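Local atomic coordinates of hypothetical protein aq_1494 (Aquifex aeolicus, PDB entry 2EGR), a protein that probably acts as a thioesterase of the 4-hydroxybenzoyl-CoA thioesterase family, splitting fatty acyl-CoA thioesters, though its substrate is not established. Residues Arg7-Tyr12 against Phe26-Glu31; Leu52-Leu57 against Phe85-Ser90; Ser90-Val93 against Ile98-Ala101. All coordinates share one frame; numbering follows the deposited sequence.

Contact 1 (Arg7-Tyr12 against Phe26-Glu31)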
ATOM      1  N   ARG A   7       8.763  15.178   5.860  1.00 17.92           N
ATOM      2  CA  ARG A   7       8.710  13.878   5.228  1.00 18.05           C
ATOM      3  C   ARG A   7       9.134  14.042   3.768  1.00 17.03           C
ATOM      4  O   ARG A   7       8.849  15.065   3.137  1.00 16.89           O
ATOM      5  CB  ARG A   7       7.242  13.344   5.333  1.00 17.85           C
ATOM      6  CG  ARG A   7       6.915  11.980   4.709  1.00 20.00           C
ATOM      7  CD  ARG A   7       7.774  10.844   5.200  1.00 19.56           C
ATOM      8  NE  ARG A   7       6.937   9.641   5.228  1.00 21.85           N
ATOM      9  CZ  ARG A   7       6.633   8.898   4.176  1.00 17.95           C
ATOM     10  NH1 ARG A   7       7.122   9.177   2.980  1.00 15.41           N
ATOM     11  NH2 ARG A   7       5.829   7.848   4.342  1.00 18.38           N
ATOM     12  N   ARG A   8       9.825  13.032   3.232  1.00 16.63           N
ATOM     13  CA  ARG A   8      10.124  12.997   1.803  1.00 16.35           C
ATOM     14  C   ARG A   8       9.292  11.914   1.076  1.00 16.03           C
ATOM     15  O   ARG A   8       9.117  10.827   1.614  1.00 15.90           O
ATOM     16  CB  ARG A   8      11.610  12.718   1.639  1.00 17.31           C
ATOM     17  CG  ARG A   8      12.111  12.624   0.259  1.00 20.05           C
ATOM     18  CD  ARG A   8      13.598  12.296   0.316  1.00 22.86           C
ATOM     19  NE  ARG A   8      14.333  13.389   0.963  1.00 24.92           N
ATOM     20  CZ  ARG A   8      14.911  14.404   0.325  1.00 24.81           C
ATOM     21  NH1 ARG A   8      14.835  14.520  -0.978  1.00 26.97           N
ATOM     22  NH2 ARG A   8      15.547  15.347   1.020  1.00 27.19           N
ATOM     23  N   VAL A   9       8.815  12.239  -0.131  1.00 14.59           N
ATOM     24  CA  VAL A   9       7.996  11.295  -0.949  1.00 14.63           C
ATOM     25  C   VAL A   9       8.854  10.136  -1.419  1.00 13.91           C
ATOM     26  O   VAL A   9       9.903  10.340  -2.032  1.00 13.48           O
ATOM     27  CB  VAL A   9       7.369  11.975  -2.179  1.00 13.84           C
ATOM     28  CG1 VAL A   9       6.652  10.881  -3.085  1.00 14.22           C
ATOM     29  CG2 VAL A   9       6.401  13.110  -1.775  1.00 11.85           C
ATOM     30  N   GLN A  10       8.394   8.903  -1.159  1.00 14.64           N
ATOM     31  CA  GLN A  10       9.097   7.681  -1.627  1.00 14.25           C
ATOM     32  C   GLN A  10       8.504   7.220  -2.956  1.00 14.47           C
ATOM     33  O   GLN A  10       7.328   7.515  -3.249  1.00 12.93           O
ATOM     34  CB  GLN A  10       8.938   6.549  -0.578  1.00 14.74           C
ATOM     35  CG  GLN A  10       9.616   6.810   0.804  1.00 16.99           C
ATOM     36  CD  GLN A  10      11.136   6.980   0.745  1.00 20.38           C
ATOM     37  OE1 GLN A  10      11.810   6.489  -0.151  1.00 18.60           O
ATOM     38  NE2 GLN A  10      11.684   7.663   1.757  1.00 25.86           N
ATOM     39  N   PHE A  11       9.296   6.502  -3.749  1.00 13.07           N
ATOM     40  CA  PHE A  11       8.892   6.165  -5.112  1.00 13.27           C
ATOM     41  C   PHE A  11       7.634   5.342  -5.129  1.00 13.00           C
ATOM     42  O   PHE A  11       6.712   5.614  -5.924  1.00 12.05           O
ATOM     43  CB  PHE A  11       9.992   5.431  -5.876  1.00 13.89           C
ATOM     44  CG  PHE A  11       9.846   5.551  -7.369  1.00 14.73           C
ATOM     45  CD1 PHE A  11      10.238   6.717  -8.046  1.00 14.71           C
ATOM     46  CD2 PHE A  11       9.311   4.499  -8.112  1.00 18.08           C
ATOM     47  CE1 PHE A  11      10.063   6.842  -9.450  1.00 14.14           C
ATOM     48  CE2 PHE A  11       9.171   4.602  -9.511  1.00 18.77           C
ATOM     49  CZ  PHE A  11       9.567   5.777 -10.189  1.00 16.07           C
ATOM     50  N   TYR A  12       7.572   4.368  -4.220  1.00 11.81           N
ATOM     51  CA  TYR A  12       6.364   3.515  -4.172  1.00 13.00           C
ATOM     52  C   TYR A  12       5.085   4.253  -3.780  1.00 12.80           C
ATOM     53  O   TYR A  12       3.994   3.677  -3.907  1.00 12.21           O
ATOM     54  CB  TYR A  12       6.568   2.301  -3.252  1.00 12.58           C
ATOM     55  CG  TYR A  12       6.760   2.647  -1.790  1.00 13.26           C
ATOM     56  CD1 TYR A  12       5.664   2.845  -0.960  1.00 14.71           C
ATOM     57  CD2 TYR A  12       8.043   2.767  -1.232  1.00 13.40           C
ATOM     58  CE1 TYR A  12       5.821   3.182   0.419  1.00 11.11           C
ATOM     59  CE2 TYR A  12       8.217   3.093   0.138  1.00 13.04           C
ATOM     60  CZ  TYR A  12       7.105   3.338   0.943  1.00 14.02           C
ATOM     61  OH  TYR A  12       7.234   3.622   2.303  1.00 13.94           O
ATOM     62  N   PHE A  26      -3.613  10.057   3.663  1.00 13.72           N
ATOM     63  CA  PHE A  26      -4.121   9.597   4.945  1.00 13.74           C
ATOM     64  C   PHE A  26      -3.056   8.872   5.750  1.00 13.79           C
ATOM     65  O   PHE A  26      -3.038   8.968   6.969  1.00 13.45           O
ATOM     66  CB  PHE A  26      -5.398   8.778   4.771  1.00 14.74           C
ATOM     67  CG  PHE A  26      -6.472   9.573   4.099  1.00 14.36           C
ATOM     68  CD1 PHE A  26      -7.220  10.527   4.836  1.00 16.92           C
ATOM     69  CD2 PHE A  26      -6.654   9.482   2.716  1.00 17.94           C
ATOM     70  CE1 PHE A  26      -8.185  11.305   4.182  1.00 14.93           C
ATOM     71  CE2 PHE A  26      -7.600  10.290   2.050  1.00 17.69           C
ATOM     72  CZ  PHE A  26      -8.371  11.193   2.799  1.00 18.00           C
ATOM     73  N   ARG A  27      -2.168   8.166   5.052  1.00 12.84           N
ATOM     74  CA  ARG A  27      -1.046   7.484   5.720  1.00 12.68           C
ATOM     75  C   ARG A  27      -0.054   8.485   6.305  1.00 14.35           C
ATOM     76  O   ARG A  27       0.388   8.315   7.463  1.00 15.12           O
ATOM     77  CB  ARG A  27      -0.384   6.512   4.752  1.00 14.10           C
ATOM     78  CG  ARG A  27      -1.394   5.428   4.294  1.00 10.82           C
ATOM     79  CD  ARG A  27      -0.802   4.454   3.235  1.00 11.78           C
ATOM     80  NE  ARG A  27      -1.818   3.405   2.938  1.00 12.47           N
ATOM     81  CZ  ARG A  27      -1.534   2.192   2.457  1.00 13.63           C
ATOM     82  NH1 ARG A  27      -0.263   1.895   2.124  1.00 13.33           N
ATOM     83  NH2 ARG A  27      -2.538   1.296   2.262  1.00 11.91           N
ATOM     84  N   TYR A  28       0.241   9.529   5.529  1.00 14.43           N
ATOM     85  CA  TYR A  28       1.078  10.630   5.993  1.00 15.24           C
ATOM     86  C   TYR A  28       0.469  11.281   7.228  1.00 15.79           C
ATOM     87  O   TYR A  28       1.190  11.529   8.189  1.00 15.52           O
ATOM     88  CB  TYR A  28       1.259  11.693   4.924  1.00 15.41           C
ATOM     89  CG  TYR A  28       1.982  11.309   3.647  1.00 16.67           C
ATOM     90  CD1 TYR A  28       2.867  10.237   3.596  1.00 14.09           C
ATOM     91  CD2 TYR A  28       1.779  12.064   2.501  1.00 15.22           C
ATOM     92  CE1 TYR A  28       3.559   9.944   2.399  1.00 12.69           C
ATOM     93  CE2 TYR A  28       2.437  11.811   1.326  1.00 14.11           C
ATOM     94  CZ  TYR A  28       3.336  10.730   1.285  1.00 12.95           C
ATOM     95  OH  TYR A  28       4.007  10.492   0.105  1.00 16.25           O
ATOM     96  N   PHE A  29      -0.852  11.524   7.229  1.00 15.10           N
ATOM     97  CA  PHE A  29      -1.508  12.085   8.446  1.00 15.76           C
ATOM     98  C   PHE A  29      -1.370  11.177   9.649  1.00 15.86           C
ATOM     99  O   PHE A  29      -1.203  11.638  10.779  1.00 16.44           O
ATOM    100  CB  PHE A  29      -2.996  12.403   8.182  1.00 16.12           C
ATOM    101  CG  PHE A  29      -3.221  13.232   6.973  1.00 15.44           C
ATOM    102  CD1 PHE A  29      -2.287  14.202   6.566  1.00 16.04           C
ATOM    103  CD2 PHE A  29      -4.381  13.068   6.204  1.00 16.98           C
ATOM    104  CE1 PHE A  29      -2.485  14.958   5.431  1.00 16.10           C
ATOM    105  CE2 PHE A  29      -4.582  13.832   5.071  1.00 15.40           C
ATOM    106  CZ  PHE A  29      -3.651  14.780   4.670  1.00 18.59           C
ATOM    107  N   GLU A  30      -1.470   9.855   9.444  1.00 14.76           N
ATOM    108  CA  GLU A  30      -1.299   8.926  10.522  1.00 14.99           C
ATOM    109  C   GLU A  30       0.140   9.012  11.032  1.00 15.18           C
ATOM    110  O   GLU A  30       0.366   9.022  12.254  1.00 14.97           O
ATOM    111  CB  GLU A  30      -1.616   7.489  10.047  1.00 14.14           C
ATOM    112  CG  GLU A  30      -1.361   6.404  11.090  1.00 14.87           C
ATOM    113  CD  GLU A  30      -1.476   5.002  10.509  1.00 16.19           C
ATOM    114  OE1 GLU A  30      -2.629   4.521  10.317  1.00 19.73           O
ATOM    115  OE2 GLU A  30      -0.407   4.406  10.295  1.00 14.23           O
ATOM    116  N   GLU A  31       1.109   9.069  10.128  1.00 14.56           N
ATOM    117  CA  GLU A  31       2.492   9.189  10.613  1.00 15.83           C
ATOM    118  C   GLU A  31       2.642  10.470  11.471  1.00 15.43           C
ATOM    119  O   GLU A  31       3.356  10.473  12.505  1.00 15.72           O
ATOM    120  CB  GLU A  31       3.462   9.232   9.443  1.00 15.89           C
ATOM    121  CG  GLU A  31       3.456   7.974   8.575  1.00 15.14           C
ATOM    122  CD  GLU A  31       4.541   8.005   7.484  1.00 19.32           C
ATOM    123  OE1 GLU A  31       5.345   8.970   7.395  1.00 19.11           O
ATOM    124  OE2 GLU A  31       4.578   7.042   6.722  1.00 18.88           O
TER
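R7 sends CG anti to its own backbone N (chi1 179°) and then bends at its second and third torsions, which sets the guanidinium against the E31 carboxylate. E31 reaches out with its chain extended beyond CG. The grip is side-on and two-pronged. NE of R7 bonds OE1 of E31 at 2.8 Å, using the syn lone pair of that oxygen. NH2 of R7 bonds OE2 of E31, also at 2.8 Å. Both oxygens lie close to the guanidinium plane, and the two flat groups are only 27° apart. NH1 of R7 donates to O of R8 at 2.9 Å, which further fixes the rotation. Y28 comes edge-on over one guanidinium face, its CE1 3.6 Å from NH2 of R7 and the planes 73° apart. A leucine at R7 would probably leave the E31 carboxylate without its charge mate here and the edge of Y28 without its cover. CG2 of V9 touches OH of Y28 at 4.0 Å. The V9 side chain is about 10 Å from that of D15, the predicted active-site residue. E13 holds Y28 OH by a hydrogen bond and forms a second salt bridge with NH2 of R7. OE2 of E31 is also bonded to Y12 OH of the second subunit. The contact thus ties the end of strand 3-8 to helix 22-39, the long HotDog helix, beside F73 of strand 72-82.

Contact 2 (Leu52-Leu57 against Phe85-Ser90)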
ATOM      1  N   LEU A  52      -6.225   0.475  25.067  1.00 35.78           N
ATOM      2  CA  LEU A  52      -6.959   1.543  24.386  1.00 34.50           C
ATOM      3  C   LEU A  52      -6.777   1.440  22.880  1.00 34.23           C
ATOM      4  O   LEU A  52      -5.694   1.088  22.410  1.00 33.85           O
ATOM      5  CB  LEU A  52      -6.469   2.918  24.845  1.00 34.10           C
ATOM      6  CG  LEU A  52      -6.782   3.403  26.257  1.00 34.62           C
ATOM      7  CD1 LEU A  52      -6.099   4.757  26.521  1.00 35.46           C
ATOM      8  CD2 LEU A  52      -8.284   3.504  26.460  1.00 33.60           C
ATOM      9  N   GLU A  53      -7.838   1.745  22.135  1.00 33.99           N
ATOM     10  CA  GLU A  53      -7.770   1.884  20.673  1.00 34.15           C
ATOM     11  C   GLU A  53      -8.220   3.290  20.320  1.00 32.49           C
ATOM     12  O   GLU A  53      -9.221   3.751  20.845  1.00 33.26           O
ATOM     13  CB  GLU A  53      -8.672   0.841  19.967  1.00 34.44           C
ATOM     14  CG  GLU A  53      -8.710   0.948  18.406  1.00 34.98           C
ATOM     15  CD  GLU A  53      -9.845   0.126  17.728  1.00 37.48           C
ATOM     16  OE1 GLU A  53     -10.589  -0.609  18.437  1.00 40.65           O
ATOM     17  OE2 GLU A  53      -9.996   0.223  16.473  1.00 39.98           O
ATOM     18  N   VAL A  54      -7.491   3.973  19.432  1.00 30.17           N
ATOM     19  CA  VAL A  54      -7.993   5.226  18.857  1.00 28.38           C
ATOM     20  C   VAL A  54      -8.718   4.896  17.545  1.00 28.32           C
ATOM     21  O   VAL A  54      -8.129   4.316  16.626  1.00 27.94           O
ATOM     22  CB  VAL A  54      -6.878   6.275  18.657  1.00 28.03           C
ATOM     23  CG1 VAL A  54      -7.378   7.462  17.833  1.00 26.15           C
ATOM     24  CG2 VAL A  54      -6.328   6.744  20.036  1.00 29.13           C
ATOM     25  N   VAL A  55     -10.004   5.236  17.491  1.00 26.89           N
ATOM     26  CA  VAL A  55     -10.872   4.829  16.379  1.00 26.66           C
ATOM     27  C   VAL A  55     -11.183   6.018  15.481  1.00 25.36           C
ATOM     28  O   VAL A  55     -11.672   7.062  15.929  1.00 25.56           O
ATOM     29  CB  VAL A  55     -12.195   4.143  16.874  1.00 26.14           C
ATOM     30  CG1 VAL A  55     -13.186   3.930  15.700  1.00 26.96           C
ATOM     31  CG2 VAL A  55     -11.885   2.846  17.587  1.00 27.89           C
ATOM     32  N   LEU A  56     -10.887   5.873  14.198  1.00 23.73           N
ATOM     33  CA  LEU A  56     -11.218   6.930  13.248  1.00 23.37           C
ATOM     34  C   LEU A  56     -12.718   6.951  12.895  1.00 23.99           C
ATOM     35  O   LEU A  56     -13.309   5.917  12.528  1.00 25.47           O
ATOM     36  CB  LEU A  56     -10.387   6.754  11.976  1.00 22.37           C
ATOM     37  CG  LEU A  56     -10.637   7.801  10.891  1.00 22.73           C
ATOM     38  CD1 LEU A  56     -10.111   9.177  11.323  1.00 21.95           C
ATOM     39  CD2 LEU A  56      -9.964   7.382   9.606  1.00 23.74           C
ATOM     40  N   LEU A  57     -13.325   8.128  13.012  1.00 24.40           N
ATOM     41  CA  LEU A  57     -14.759   8.289  12.730  1.00 24.93           C
ATOM     42  C   LEU A  57     -15.043   8.765  11.313  1.00 24.72           C
ATOM     43  O   LEU A  57     -15.941   8.234  10.611  1.00 24.73           O
ATOM     44  CB  LEU A  57     -15.384   9.255  13.745  1.00 25.58           C
ATOM     45  CG  LEU A  57     -15.676   8.702  15.139  1.00 26.92           C
ATOM     46  CD1 LEU A  57     -16.114   9.885  16.008  1.00 27.53           C
ATOM     47  CD2 LEU A  57     -16.737   7.571  15.157  1.00 28.26           C
ATOM     48  N   PHE A  85     -15.492  12.559  24.639  1.00 38.65           N
ATOM     49  CA  PHE A  85     -15.354  11.294  23.921  1.00 37.86           C
ATOM     50  C   PHE A  85     -14.518  11.311  22.643  1.00 36.70           C
ATOM     51  O   PHE A  85     -14.028  10.260  22.229  1.00 37.04           O
ATOM     52  CB  PHE A  85     -16.740  10.718  23.603  1.00 38.99           C
ATOM     53  CG  PHE A  85     -17.473  10.205  24.806  1.00 39.86           C
ATOM     54  CD1 PHE A  85     -17.160   8.962  25.352  1.00 40.97           C
ATOM     55  CD2 PHE A  85     -18.478  10.965  25.393  1.00 41.36           C
ATOM     56  CE1 PHE A  85     -17.836   8.490  26.476  1.00 42.36           C
ATOM     57  CE2 PHE A  85     -19.152  10.497  26.515  1.00 41.25           C
ATOM     58  CZ  PHE A  85     -18.837   9.264  27.049  1.00 40.72           C
ATOM     59  N   THR A  86     -14.397  12.477  22.011  1.00 34.61           N
ATOM     60  CA  THR A  86     -13.799  12.590  20.675  1.00 33.00           C
ATOM     61  C   THR A  86     -12.758  13.706  20.580  1.00 31.38           C
ATOM     62  O   THR A  86     -12.705  14.580  21.444  1.00 31.38           O
ATOM     63  CB  THR A  86     -14.880  12.835  19.560  1.00 33.30           C
ATOM     64  OG1 THR A  86     -15.331  14.189  19.591  1.00 34.86           O
ATOM     65  CG2 THR A  86     -16.076  11.880  19.700  1.00 32.82           C
ATOM     66  N   PHE A  87     -11.944  13.663  19.521  1.00 28.43           N
ATOM     67  CA  PHE A  87     -11.065  14.771  19.152  1.00 27.04           C
ATOM     68  C   PHE A  87     -10.880  14.831  17.649  1.00 25.56           C
ATOM     69  O   PHE A  87     -11.035  13.802  16.967  1.00 24.29           O
ATOM     70  CB  PHE A  87      -9.704  14.678  19.867  1.00 27.20           C
ATOM     71  CG  PHE A  87      -8.963  13.377  19.635  1.00 26.71           C
ATOM     72  CD1 PHE A  87      -7.973  13.289  18.655  1.00 26.93           C
ATOM     73  CD2 PHE A  87      -9.222  12.262  20.439  1.00 25.78           C
ATOM     74  CE1 PHE A  87      -7.259  12.088  18.478  1.00 24.79           C
ATOM     75  CE2 PHE A  87      -8.531  11.053  20.255  1.00 27.02           C
ATOM     76  CZ  PHE A  87      -7.543  10.972  19.267  1.00 25.84           C
ATOM     77  N   THR A  88     -10.572  16.027  17.156  1.00 24.56           N
ATOM     78  CA  THR A  88     -10.470  16.344  15.720  1.00 24.34           C
ATOM     79  C   THR A  88      -9.143  17.043  15.448  1.00 24.64           C
ATOM     80  O   THR A  88      -8.817  18.050  16.101  1.00 23.94           O
ATOM     81  CB  THR A  88     -11.659  17.251  15.229  1.00 24.36           C
ATOM     82  OG1 THR A  88     -12.884  16.576  15.484  1.00 25.30           O
ATOM     83  CG2 THR A  88     -11.592  17.552  13.732  1.00 24.87           C
ATOM     84  N   PHE A  89      -8.358  16.488  14.517  1.00 22.97           N
ATOM     85  CA  PHE A  89      -7.176  17.163  14.028  1.00 22.36           C
ATOM     86  C   PHE A  89      -7.411  17.791  12.677  1.00 22.21           C
ATOM     87  O   PHE A  89      -8.160  17.239  11.852  1.00 21.71           O
ATOM     88  CB  PHE A  89      -5.980  16.191  13.885  1.00 22.99           C
ATOM     89  CG  PHE A  89      -5.431  15.689  15.182  1.00 24.26           C
ATOM     90  CD1 PHE A  89      -4.709  16.524  16.027  1.00 25.91           C
ATOM     91  CD2 PHE A  89      -5.581  14.351  15.533  1.00 26.37           C
ATOM     92  CE1 PHE A  89      -4.168  16.020  17.231  1.00 25.18           C
ATOM     93  CE2 PHE A  89      -5.040  13.841  16.725  1.00 27.59           C
ATOM     94  CZ  PHE A  89      -4.348  14.676  17.577  1.00 25.33           C
ATOM     95  N   SER A  90      -6.762  18.931  12.449  1.00 21.26           N
ATOM     96  CA  SER A  90      -6.658  19.521  11.125  1.00 21.41           C
ATOM     97  C   SER A  90      -5.214  19.425  10.647  1.00 21.38           C
ATOM     98  O   SER A  90      -4.276  19.316  11.457  1.00 20.65           O
ATOM     99  CB  SER A  90      -7.207  20.958  11.051  1.00 23.17           C
ATOM    100  OG  SER A  90      -6.268  21.937  11.453  1.00 24.12           O
TER
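L57 and T86 mark the nearest approach of the two backbones, with CA atoms 9.1 Å apart, too far for direct strand pairing. Strand 98-111 accounts for the spacing. It pairs with both strands, and its K106 and H107 bond the backbones of L57 and F87 respectively. Only side chains meet across the gap, at two places. CG1 of V54 touches CZ of F87 at 3.8 Å, the far end of the ring. The two side chains cross at about a right angle, and the methyl comes at the ring obliquely. F87 holds CG between its backbone N and carbonyl carbon (chi1 56°), a crowded position that carries the ring tip over to V54. The second touch is looser. CD1 of L57 lies 4.2 Å from CG2 of T86, methyl against methyl. OG1 of T86 is hydrogen-bonded to OG of S83. The V54 end is the more enclosed: F87 also packs on M109, I118 and on L126 of helix 120-126. Both touches are purely apolar, as between second-neighbour strands of a strongly curved antiparallel sheet. Such a sheet, wrapped round a long helix, is the hallmark of the HotDog fold.

Contact 3 (Ser90-Val93 against Ile98-Ala101)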
ATOM      1  N   SER A  90      -6.762  18.931  12.449  1.00 21.26           N
ATOM      2  CA  SER A  90      -6.658  19.521  11.125  1.00 21.41           C
ATOM      3  C   SER A  90      -5.214  19.425  10.647  1.00 21.38           C
ATOM      4  O   SER A  90      -4.276  19.316  11.457  1.00 20.65           O
ATOM      5  CB  SER A  90      -7.207  20.958  11.051  1.00 23.17           C
ATOM      6  OG  SER A  90      -6.268  21.937  11.453  1.00 24.12           O
ATOM      7  N   TYR A  91      -5.049  19.380   9.337  1.00 20.05           N
ATOM      8  CA  TYR A  91      -3.744  19.180   8.734  1.00 19.76           C
ATOM      9  C   TYR A  91      -3.650  20.110   7.556  1.00 19.97           C
ATOM     10  O   TYR A  91      -4.638  20.276   6.789  1.00 20.50           O
ATOM     11  CB  TYR A  91      -3.528  17.728   8.213  1.00 18.71           C
ATOM     12  CG  TYR A  91      -3.893  16.625   9.148  1.00 18.74           C
ATOM     13  CD1 TYR A  91      -2.938  15.985   9.903  1.00 17.13           C
ATOM     14  CD2 TYR A  91      -5.194  16.198   9.255  1.00 18.26           C
ATOM     15  CE1 TYR A  91      -3.277  14.949  10.763  1.00 16.33           C
ATOM     16  CE2 TYR A  91      -5.551  15.178  10.103  1.00 15.26           C
ATOM     17  CZ  TYR A  91      -4.603  14.565  10.863  1.00 13.55           C
ATOM     18  OH  TYR A  91      -4.989  13.553  11.660  1.00 15.90           O
ATOM     19  N   ILE A  92      -2.492  20.750   7.405  1.00 18.98           N
ATOM     20  CA  ILE A  92      -2.132  21.398   6.160  1.00 20.01           C
ATOM     21  C   ILE A  92      -0.822  20.806   5.644  1.00 19.90           C
ATOM     22  O   ILE A  92       0.152  20.686   6.387  1.00 18.23           O
ATOM     23  CB  ILE A  92      -1.991  22.962   6.275  1.00 21.11           C
ATOM     24  CG1 ILE A  92      -3.280  23.558   6.845  1.00 23.46           C
ATOM     25  CG2 ILE A  92      -1.715  23.561   4.909  1.00 22.13           C
ATOM     26  CD1 ILE A  92      -3.070  24.833   7.680  1.00 29.31           C
ATOM     27  N   VAL A  93      -0.835  20.400   4.383  1.00 19.22           N
ATOM     28  CA  VAL A  93       0.373  19.865   3.761  1.00 19.15           C
ATOM     29  C   VAL A  93       1.056  20.957   2.980  1.00 19.55           C
ATOM     30  O   VAL A  93       0.481  21.508   2.030  1.00 20.83           O
ATOM     31  CB  VAL A  93       0.069  18.654   2.854  1.00 18.97           C
ATOM     32  CG1 VAL A  93       1.393  18.150   2.199  1.00 18.17           C
ATOM     33  CG2 VAL A  93      -0.628  17.551   3.668  1.00 17.61           C
ATOM     34  N   ILE A  98       4.043  26.550  -0.135  1.00 31.47           N
ATOM     35  CA  ILE A  98       2.707  26.370  -0.702  1.00 29.98           C
ATOM     36  C   ILE A  98       1.885  25.274  -0.048  1.00 28.94           C
ATOM     37  O   ILE A  98       2.358  24.141   0.100  1.00 28.19           O
ATOM     38  CB  ILE A  98       2.793  26.128  -2.250  1.00 30.56           C
ATOM     39  CG1 ILE A  98       3.705  27.157  -2.956  1.00 32.25           C
ATOM     40  CG2 ILE A  98       1.383  26.023  -2.877  1.00 30.69           C
ATOM     41  CD1 ILE A  98       3.378  28.627  -2.696  1.00 34.66           C
ATOM     42  N   ALA A  99       0.661  25.628   0.344  1.00 26.88           N
ATOM     43  CA  ALA A  99      -0.328  24.642   0.784  1.00 26.05           C
ATOM     44  C   ALA A  99      -0.818  23.803  -0.407  1.00 25.74           C
ATOM     45  O   ALA A  99      -1.465  24.300  -1.349  1.00 25.21           O
ATOM     46  CB  ALA A  99      -1.482  25.309   1.522  1.00 26.09           C
ATOM     47  N   VAL A 100      -0.496  22.515  -0.337  1.00 24.46           N
ATOM     48  CA  VAL A 100      -0.680  21.570  -1.425  1.00 23.95           C
ATOM     49  C   VAL A 100      -1.943  20.704  -1.155  1.00 22.73           C
ATOM     50  O   VAL A 100      -2.552  20.142  -2.083  1.00 21.78           O
ATOM     51  CB  VAL A 100       0.681  20.790  -1.524  1.00 24.67           C
ATOM     52  CG1 VAL A 100       0.577  19.317  -1.384  1.00 26.58           C
ATOM     53  CG2 VAL A 100       1.580  21.302  -2.655  1.00 24.50           C
ATOM     54  N   ALA A 101      -2.326  20.598   0.118  1.00 20.81           N
ATOM     55  CA  ALA A 101      -3.560  19.940   0.516  1.00 21.74           C
ATOM     56  C   ALA A 101      -3.951  20.342   1.927  1.00 22.32           C
ATOM     57  O   ALA A 101      -3.103  20.789   2.726  1.00 23.66           O
ATOM     58  CB  ALA A 101      -3.404  18.391   0.423  1.00 20.94           C
TER
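V93 faces both V100 and A101 in a classic beta bulge, set in the hairpin of strands 86-95 and 98-111. The short segments run at 117° to each other, well short of straight antiparallel. V93 and A101 form a hydrogen-bonded antiparallel pair, with CA atoms 5.1 Å apart. N of V93 donates to O of A101 at 2.8 Å. V100 is the extra residue, which is how the bulge fits two residues opposite one.

The tight part lies on the face that carries V93 and A101. CB of V93 is 4.2 Å from CB of A101. CG1 of V93 lies beside its carbonyl carbon (chi1 179°), and this branch meets CG1 of V100 at 3.9 Å. All three residues are buried. V93 also packs on F29 of helix 22-39 and on F73, while Y25 of the same helix touches A101. The Y91 ring takes no part in the pairing. It stacks on F29, and its hydroxyl is hydrogen-bonded to T105 and R33.

The other face is more open. It has one apolar touch, CG2 of I92 to CB of A99 at 3.8 Å, between residues that are partly exposed. Further along, I98 is exposed, its first side-chain bond directed away from segment 90-93. No other chain of the assembly touches these two segments.

O of V93 takes two contacts. It accepts the hydrogen bond from N of V100 at 2.8 Å, and CA of A99 comes to it in a CA-H...O contact at 3.5 Å.

Overall arrangement
Contact 1 is buried, while contacts 2 and 3 are partly buried. Their chemistry differs with place. Contact 1 joins helix to strand end through charge, at a subunit border. Contact 2 is apolar and bridges two strands that are not neighbours. Contact 3 combines backbone pairing with apolar side chains, between strands that are neighbours. Contacts 2 and 3 share S90 and strand 86-95, yet their centres are about 20 Å apart, on opposite sides of the chain's centre. Contacts 1 and 3 touch directly: F29 of the helix packs on Y91 and V93. All three reach one curved sheet. Contacts 1 and 2 both touch the third subunit.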